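VP2 (PDB 5US7) self-assembles, probably as sixty copies in all of its size variants, into the T=1 icosahedral capsid of human bocavirus 3. Local coordinates at residues N372-S376 and M377-Q381; H494-L497 and G498-I501. One frame throughout, in Å; residues are numbered along the deposited sequence.

Interaction 1: residues N372-S376 and M377-Q381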
loop_
_atom_site.group_PDB
_atom_site.type_symbol
_atom_site.label_atom_id
_atom_site.label_comp_id
_atom_site.label_asym_id
_atom_site.label_seq_id
_atom_site.Cartn_x
_atom_site.Cartn_y
_atom_site.Cartn_z
ATOM N N ASN A 372 3.390 -82.814 80.825
ATOM C CA ASN A 372 4.489 -83.700 80.489
ATOM C C ASN A 372 5.623 -82.873 79.918
ATOM O O ASN A 372 5.414 -81.732 79.489
ATOM C CB ASN A 372 4.060 -84.767 79.474
ATOM C CG ASN A 372 3.158 -85.812 80.079
ATOM O OD1 ASN A 372 3.154 -86.017 81.289
ATOM N ND2 ASN A 372 2.400 -86.495 79.235
ATOM N N PRO A 373 6.840 -83.405 79.913
ATOM C CA PRO A 373 7.918 -82.755 79.192
ATOM C C PRO A 373 7.656 -82.803 77.700
ATOM O O PRO A 373 7.256 -83.844 77.163
ATOM C CB PRO A 373 9.150 -83.584 79.575
ATOM C CG PRO A 373 8.604 -84.907 79.928
ATOM C CD PRO A 373 7.303 -84.619 80.604
ATOM N N PRO A 374 7.855 -81.689 76.997
ATOM C CA PRO A 374 7.635 -81.682 75.547
ATOM C C PRO A 374 8.619 -82.538 74.776
ATOM O O PRO A 374 8.390 -82.774 73.585
ATOM C CB PRO A 374 7.786 -80.205 75.181
ATOM C CG PRO A 374 8.682 -79.664 76.221
ATOM C CD PRO A 374 8.342 -80.391 77.486
ATOM N N LEU A 375 9.705 -82.982 75.407
ATOM C CA LEU A 375 10.856 -83.672 74.830
ATOM C C LEU A 375 11.779 -82.691 74.126
ATOM O O LEU A 375 12.806 -83.113 73.602
ATOM C CB LEU A 375 10.496 -84.806 73.857
ATOM C CG LEU A 375 9.944 -86.138 74.373
ATOM C CD1 LEU A 375 8.790 -85.980 75.338
ATOM C CD2 LEU A 375 9.532 -87.000 73.197
ATOM N N SER A 376 11.439 -81.410 74.072
ATOM C CA SER A 376 12.413 -80.409 73.671
ATOM C C SER A 376 13.575 -80.402 74.654
ATOM O O SER A 376 13.407 -80.663 75.847
ATOM C CB SER A 376 11.763 -79.030 73.612
ATOM O OG SER A 376 12.709 -78.034 73.280
ATOM N N MET A 377 14.773 -80.130 74.141
ATOM C CA MET A 377 15.938 -80.089 75.015
ATOM C C MET A 377 16.030 -78.776 75.771
ATOM O O MET A 377 16.590 -78.737 76.870
ATOM C CB MET A 377 17.204 -80.352 74.215
ATOM C CG MET A 377 17.269 -81.761 73.673
ATOM S SD MET A 377 17.297 -83.007 74.968
ATOM C CE MET A 377 15.620 -83.625 74.905
ATOM N N LEU A 378 15.490 -77.704 75.215
ATOM C CA LEU A 378 15.078 -76.616 76.076
ATOM C C LEU A 378 13.896 -77.087 76.920
ATOM O O LEU A 378 13.266 -78.106 76.638
ATOM C CB LEU A 378 14.721 -75.370 75.272
ATOM C CG LEU A 378 15.858 -74.436 74.856
ATOM C CD1 LEU A 378 16.732 -74.166 76.049
ATOM C CD2 LEU A 378 16.698 -75.023 73.767
ATOM N N ARG A 379 13.607 -76.330 77.968
ATOM C CA ARG A 379 12.876 -76.774 79.149
ATOM C C ARG A 379 13.586 -77.943 79.812
ATOM O O ARG A 379 14.744 -78.225 79.504
ATOM C CB ARG A 379 11.463 -77.251 78.785
ATOM C CG ARG A 379 10.583 -76.284 78.037
ATOM C CD ARG A 379 10.034 -75.216 78.930
ATOM N NE ARG A 379 9.104 -75.771 79.895
ATOM C CZ ARG A 379 8.561 -75.070 80.877
ATOM N NH1 ARG A 379 8.863 -73.790 81.012
ATOM N NH2 ARG A 379 7.719 -75.645 81.719
ATOM N N ASP A 380 12.847 -78.700 80.620
ATOM C CA ASP A 380 13.299 -79.926 81.266
ATOM C C ASP A 380 14.748 -79.854 81.757
ATOM O O ASP A 380 15.486 -80.836 81.660
ATOM C CB ASP A 380 13.114 -81.104 80.316
ATOM C CG ASP A 380 13.265 -82.435 81.013
ATOM O OD1 ASP A 380 12.378 -82.787 81.816
ATOM O OD2 ASP A 380 14.283 -83.113 80.780
ATOM N N GLN A 381 15.175 -78.715 82.291
ATOM C CA GLN A 381 16.590 -78.489 82.543
ATOM C C GLN A 381 16.977 -78.918 83.957
ATOM O O GLN A 381 16.150 -79.386 84.737
ATOM C CB GLN A 381 16.927 -77.026 82.291
ATOM C CG GLN A 381 16.858 -76.635 80.841
ATOM C CD GLN A 381 16.988 -75.154 80.627
ATOM O OE1 GLN A 381 16.675 -74.364 81.509
ATOM N NE2 GLN A 381 17.448 -74.764 79.451
#

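Interaction 2: residues H494-L497 and G498-I501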
loop_
_atom_site.group_PDB
_atom_site.type_symbol
_atom_site.label_atom_id
_atom_site.label_comp_id
_atom_site.label_asym_id
_atom_site.label_seq_id
_atom_site.Cartn_x
_atom_site.Cartn_y
_atom_site.Cartn_z
ATOM N N HIS A 494 1.506 -84.190 65.061
ATOM C CA HIS A 494 0.390 -84.607 65.903
ATOM C C HIS A 494 -0.581 -85.398 65.046
ATOM O O HIS A 494 -1.249 -84.840 64.174
ATOM C CB HIS A 494 -0.306 -83.412 66.536
ATOM C CG HIS A 494 0.555 -82.650 67.486
ATOM N ND1 HIS A 494 0.995 -83.179 68.677
ATOM C CD2 HIS A 494 1.041 -81.392 67.430
ATOM C CE1 HIS A 494 1.728 -82.284 69.309
ATOM N NE2 HIS A 494 1.772 -81.189 68.574
ATOM N N THR A 495 -0.659 -86.700 65.293
ATOM C CA THR A 495 -1.387 -87.562 64.380
ATOM C C THR A 495 -2.885 -87.525 64.630
ATOM O O THR A 495 -3.663 -87.299 63.702
ATOM C CB THR A 495 -0.875 -88.990 64.497
ATOM O OG1 THR A 495 0.520 -89.009 64.202
ATOM C CG2 THR A 495 -1.582 -89.868 63.503
ATOM N N ALA A 496 -3.292 -87.698 65.882
ATOM C CA ALA A 496 -4.625 -88.077 66.348
ATOM C C ALA A 496 -4.811 -89.584 66.305
ATOM O O ALA A 496 -5.885 -90.059 66.661
ATOM C CB ALA A 496 -5.789 -87.423 65.594
ATOM N N LEU A 497 -3.826 -90.350 65.844
ATOM C CA LEU A 497 -3.776 -91.746 66.252
ATOM C C LEU A 497 -3.309 -91.864 67.690
ATOM O O LEU A 497 -3.676 -92.817 68.382
ATOM C CB LEU A 497 -2.893 -92.561 65.314
ATOM C CG LEU A 497 -3.649 -93.263 64.185
ATOM C CD1 LEU A 497 -4.398 -92.281 63.325
ATOM C CD2 LEU A 497 -2.695 -94.074 63.333
ATOM N N GLY A 498 -2.468 -90.947 68.150
ATOM C CA GLY A 498 -2.494 -90.687 69.569
ATOM C C GLY A 498 -3.756 -89.918 69.882
ATOM O O GLY A 498 -3.875 -88.752 69.505
ATOM N N LEU A 499 -4.657 -90.531 70.639
ATOM C CA LEU A 499 -5.933 -90.001 71.108
ATOM C C LEU A 499 -6.608 -91.144 71.844
ATOM O O LEU A 499 -6.209 -92.304 71.727
ATOM C CB LEU A 499 -6.891 -89.470 70.038
ATOM C CG LEU A 499 -6.762 -88.165 69.255
ATOM C CD1 LEU A 499 -7.936 -88.028 68.326
ATOM C CD2 LEU A 499 -6.688 -86.978 70.168
ATOM N N GLY A 500 -7.644 -90.802 72.604
ATOM C CA GLY A 500 -8.342 -91.756 73.428
ATOM C C GLY A 500 -9.700 -92.133 72.867
ATOM O O GLY A 500 -10.098 -91.744 71.775
ATOM N N ILE A 501 -10.416 -92.908 73.667
ATOM C CA ILE A 501 -11.754 -93.358 73.330
ATOM C C ILE A 501 -12.626 -93.067 74.542
ATOM O O ILE A 501 -12.155 -93.103 75.684
ATOM C CB ILE A 501 -11.761 -94.858 72.964
ATOM C CG1 ILE A 501 -12.854 -95.152 71.954
ATOM C CG2 ILE A 501 -11.941 -95.725 74.200
ATOM C CD1 ILE A 501 -12.543 -94.544 70.605
#

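Interaction 1: residues N372-S376 and M377-Q381
The polar part of the contact is a weak hydrogen bond from the hydroxyl of S376 OG to the carbonyl of L378 O, 3.4 Å long. OG lies anti to the backbone N of S376 (chi1 177°), which swings it beside the serine's own carbonyl carbon and forward over the chain that follows. Serine suits this place because its short arm can reach the backbone two residues on. The same OG also makes a weak bond to the backbone N of A252, joining the bend to a neighbouring loop, and the backbone of M377 is bonded to A252 as well.

P373 and D380 bring the two ends together, with their CA atoms 6.4 Å apart. Eight residues without regular structure thus leave and return to nearly the same place, which fits the definition of an omega loop. It belongs to the long insertion between strands 236-248 and 445-449, the GH loop of the parvovirus jelly roll, and leads into the short strand 381-382.

Van der Waals packing does the rest. P374 CG meets the aliphatic part of R379 at CG, 4.3 Å away, while P373 CB lies 4.0 Å from D380 OD1. The rigid proline rings restrain the backbone at P373 and P374, and L375, R379 and D380 take positive phi values where the chain bends. L378 CB lies alongside S376 OG at 3.9 Å. M377 starts away from the preceding residues, but its flexible thioether chain bends at both chi2 (-62°) and chi3 (104°), which brings CE back near L375 O. Outside the loop, a second subunit covers this region: M377 packs on I197 of that neighbouring subunit, and D380 on its P322.

Interaction 2: residues H494-L497 and G498-I501
L499 folds back over A496 across a tight bend of four residues, in the loop that follows strand 466-482, the last long strand of the parvovirus jelly roll. The CA atoms of A496 and L499 are only 5.3 Å apart, close enough for a beta turn, and the backbone angles of L497 and G498 come near a type VIII turn, with the phi of G498 somewhat off.

The side chain of L499 begins its contact at the root. CB lies 3.6 Å from A496 O, and the first torsion, with CG anti to the carbonyl carbon and beside the backbone N (chi1 -74°), carries the branch point back toward the alanine. CG then reaches the alanine backbone, 3.6 Å from A496 CA. Of the two methyls, CD1 does the touching: it packs against A496 CB at 3.5 Å and also lies beside A496 O. CD2 is turned farther from the alanine. A branched leucine can thus cover both the backbone and the methyl of A496, while alanine is small enough to let it approach. Beyond the bend, L499 also packs on T510 and M527 of its own chain.

At the centre of the turn G498 carries no side chain, and L497 directs its own away from the bend, where it packs on R492 of a third subunit and Q216 of a fourth. T495 OG1 makes a weak hydrogen bond to R493 O of the third subunit; R492 and R493 belong to a nuclear localization signal assigned by similarity. A496 has a positive phi of 84°, an uncommon choice for a residue with a CB, and this backbone turn accompanies a CA-H...O contact from A496 CA to G498 O, 3.3 Å long with an angle of 131° at the hydrogen.

How the interactions relate
Coming from the N terminus, the chain lays down strands 119-138 and 236-248 of the jelly roll before entering the long insertion that contains interaction 1. There P373-D380 closes a loop on itself just ahead of strand 381-382. The chain then returns to the main sheet through strands 445-449 and 466-482, and only afterwards forms interaction 2, the short bend at A496-L499. The two contacts are therefore in series, neither nested nor crossing. The centres of interactions 1 and 2 are about 21 Å apart and their nearest atoms about 8 Å apart, without touching. Both lie at subunit interfaces: L375 meets Q216 of a second subunit, whereas interaction 2 faces a third and a fourth.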